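Long-range contact in FACT-Spt16 (Cicer arietinum, PDB 5CE6), which is the Spt16 subunit of the FACT histone chaperone complex and probably binds histones H3-H4 through its N-terminal domain during transcription: residues A[267-272]-A[300-305]. Sequence-based numbering, arbitrary orientation.
With ACT (acetate ion), chain B.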
loop_
_atom_site.group_PDB
_atom_site.type_symbol
_atom_site.label_atom_id
_atom_site.label_comp_id
_atom_site.label_asym_id
_atom_site.label_seq_id
_atom_site.Cartn_x
_atom_site.Cartn_y
_atom_site.Cartn_z
ATOM N N TYR A 267 -0.797 -9.038 0.543
ATOM C CA TYR A 267 0.056 -9.690 -0.444
ATOM C C TYR A 267 0.372 -11.068 0.119
ATOM O O TYR A 267 0.193 -11.287 1.322
ATOM C CB TYR A 267 1.340 -8.884 -0.678
ATOM C CG TYR A 267 2.165 -8.644 0.577
ATOM C CD1 TYR A 267 3.106 -9.567 0.997
ATOM C CD2 TYR A 267 1.981 -7.507 1.340
ATOM C CE1 TYR A 267 3.861 -9.348 2.139
ATOM C CE2 TYR A 267 2.714 -7.285 2.484
ATOM C CZ TYR A 267 3.651 -8.211 2.882
ATOM O OH TYR A 267 4.396 -7.978 4.020
ATOM N N PRO A 268 0.807 -12.008 -0.741
ATOM C CA PRO A 268 1.143 -13.332 -0.215
ATOM C C PRO A 268 2.339 -13.192 0.706
ATOM O O PRO A 268 3.327 -12.586 0.285
ATOM C CB PRO A 268 1.545 -14.115 -1.467
ATOM C CG PRO A 268 0.819 -13.420 -2.593
ATOM C CD PRO A 268 0.865 -11.968 -2.215
ATOM N N PRO A 269 2.229 -13.700 1.943
ATOM C CA PRO A 269 3.290 -13.537 2.942
ATOM C C PRO A 269 4.647 -13.934 2.398
ATOM O O PRO A 269 4.743 -14.875 1.602
ATOM C CB PRO A 269 2.851 -14.492 4.049
ATOM C CG PRO A 269 1.334 -14.367 4.006
ATOM C CD PRO A 269 1.029 -14.337 2.525
ATOM N N ILE A 270 5.679 -13.213 2.816
ATOM C CA ILE A 270 7.016 -13.422 2.282
ATOM C C ILE A 270 7.860 -14.109 3.328
ATOM O O ILE A 270 7.991 -13.615 4.436
ATOM C CB ILE A 270 7.665 -12.078 1.906
ATOM C CG1 ILE A 270 6.925 -11.465 0.703
ATOM C CG2 ILE A 270 9.169 -12.248 1.617
ATOM C CD1 ILE A 270 7.205 -9.968 0.506
ATOM N N PHE A 271 8.394 -15.274 2.981
ATOM C CA PHE A 271 9.354 -15.961 3.836
ATOM C C PHE A 271 10.600 -16.224 3.025
ATOM O O PHE A 271 10.521 -16.767 1.920
ATOM C CB PHE A 271 8.780 -17.284 4.328
ATOM C CG PHE A 271 7.734 -17.123 5.382
ATOM C CD1 PHE A 271 6.406 -16.925 5.033
ATOM C CD2 PHE A 271 8.084 -17.147 6.727
ATOM C CE1 PHE A 271 5.434 -16.751 6.007
ATOM C CE2 PHE A 271 7.111 -16.987 7.712
ATOM C CZ PHE A 271 5.790 -16.793 7.347
ATOM N N GLN A 272 11.755 -15.840 3.568
ATOM C CA GLN A 272 13.021 -16.012 2.853
ATOM C C GLN A 272 14.102 -16.477 3.808
ATOM O O GLN A 272 14.149 -16.043 4.961
ATOM C CB GLN A 272 13.459 -14.684 2.220
ATOM C CG GLN A 272 12.484 -14.140 1.194
ATOM C CD GLN A 272 12.863 -12.777 0.653
ATOM O OE1 GLN A 272 13.808 -12.146 1.124
ATOM N NE2 GLN A 272 12.097 -12.298 -0.323
ATOM N N CYS A 300 10.722 -12.517 7.360
ATOM C CA CYS A 300 9.279 -12.681 7.190
ATOM C C CYS A 300 8.591 -11.333 7.099
ATOM O O CYS A 300 8.752 -10.479 7.969
ATOM C CB CYS A 300 8.639 -13.475 8.335
ATOM S SG CYS A 300 6.808 -13.533 8.215
ATOM N N ALA A 301 7.809 -11.151 6.043
ATOM C CA ALA A 301 6.990 -9.948 5.898
ATOM C C ALA A 301 5.544 -10.376 5.703
ATOM O O ALA A 301 5.252 -11.223 4.868
ATOM C CB ALA A 301 7.457 -9.102 4.719
ATOM N N VAL A 302 4.643 -9.802 6.494
ATOM C CA VAL A 302 3.231 -10.147 6.367
ATOM C C VAL A 302 2.376 -8.898 6.500
ATOM O O VAL A 302 2.710 -7.980 7.244
ATOM C CB VAL A 302 2.832 -11.228 7.409
ATOM C CG1 VAL A 302 3.152 -10.771 8.802
ATOM C CG2 VAL A 302 1.375 -11.570 7.308
ATOM N N GLY A 303 1.273 -8.843 5.766
ATOM C CA GLY A 303 0.374 -7.718 5.937
ATOM C C GLY A 303 -1.069 -8.134 5.785
ATOM O O GLY A 303 -1.424 -8.822 4.819
ATOM N N ALA A 304 -1.893 -7.722 6.745
ATOM C CA ALA A 304 -3.334 -7.949 6.694
ATOM C C ALA A 304 -4.040 -6.669 6.278
ATOM O O ALA A 304 -3.541 -5.558 6.503
ATOM C CB ALA A 304 -3.865 -8.422 8.034
ATOM N N ARG A 305 -5.210 -6.837 5.677
ATOM C CA ARG A 305 -5.996 -5.721 5.187
ATOM C C ARG A 305 -7.351 -5.769 5.884
ATOM O O ARG A 305 -7.937 -6.843 6.054
ATOM C CB ARG A 305 -6.176 -5.866 3.669
ATOM C CG ARG A 305 -6.429 -4.566 2.920
ATOM C CD ARG A 305 -6.534 -4.824 1.414
ATOM N NE ARG A 305 -6.759 -3.591 0.658
ATOM C CZ ARG A 305 -7.026 -3.552 -0.645
ATOM N NH1 ARG A 305 -7.102 -4.677 -1.343
ATOM N NH2 ARG A 305 -7.217 -2.388 -1.250
HETATM C C ACT B . -6.724 -1.706 -4.775
HETATM O O ACT B . -6.417 -2.008 -5.947
HETATM O OXT ACT B . -7.213 -2.627 -4.078
HETATM C CH3 ACT B . -6.522 -0.317 -4.247
HETATM O O HOH W 1 0.702 -10.917 3.870
#
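Ile-270 and Ala-301 form a hydrogen-bonded pair of an antiparallel beta ladder, Ile-270 N to Ala-301 O and Ala-301 N to Ile-270 O both 2.9 Å, the first nearly linear at 178°. The ladder lies in the curved sheet of the domain related to M24 metallopeptidases (the pita-bread fold). Past Pro-269, still in close register with Val-302, the two backbones separate, and a water bridges them, donating to Tyr-267 O (2.6 Å) and accepting from Gly-303 N (2.9 Å). The same water sits over the centre of the Tyr-267 ring, 3.9 Å above its plane. With CG held between backbone N and carbonyl carbon (chi1 57°), that ring reaches across the 301-303 backbone; its OH stops 3.3 Å from Ala-301 CB and hydrogen-bonds Asn-312 on the next strand. Replacing Tyr-267 by an alanine removes ring and hydroxyl, which would probably leave Asn-312 without this mate and open a gap beside Ala-301 and Gly-303. On the other face of the sheet, covered by helices 200-230 and 237-249, Phe-271 pairs with Cys-300 in the non-hydrogen-bonded position. In the conformer described, one of two modelled, Cys-300 SG lies over the phenyl face, 3.9 Å from the Phe-271 centroid and 30° off the ring normal, nearest CE2 and CZ.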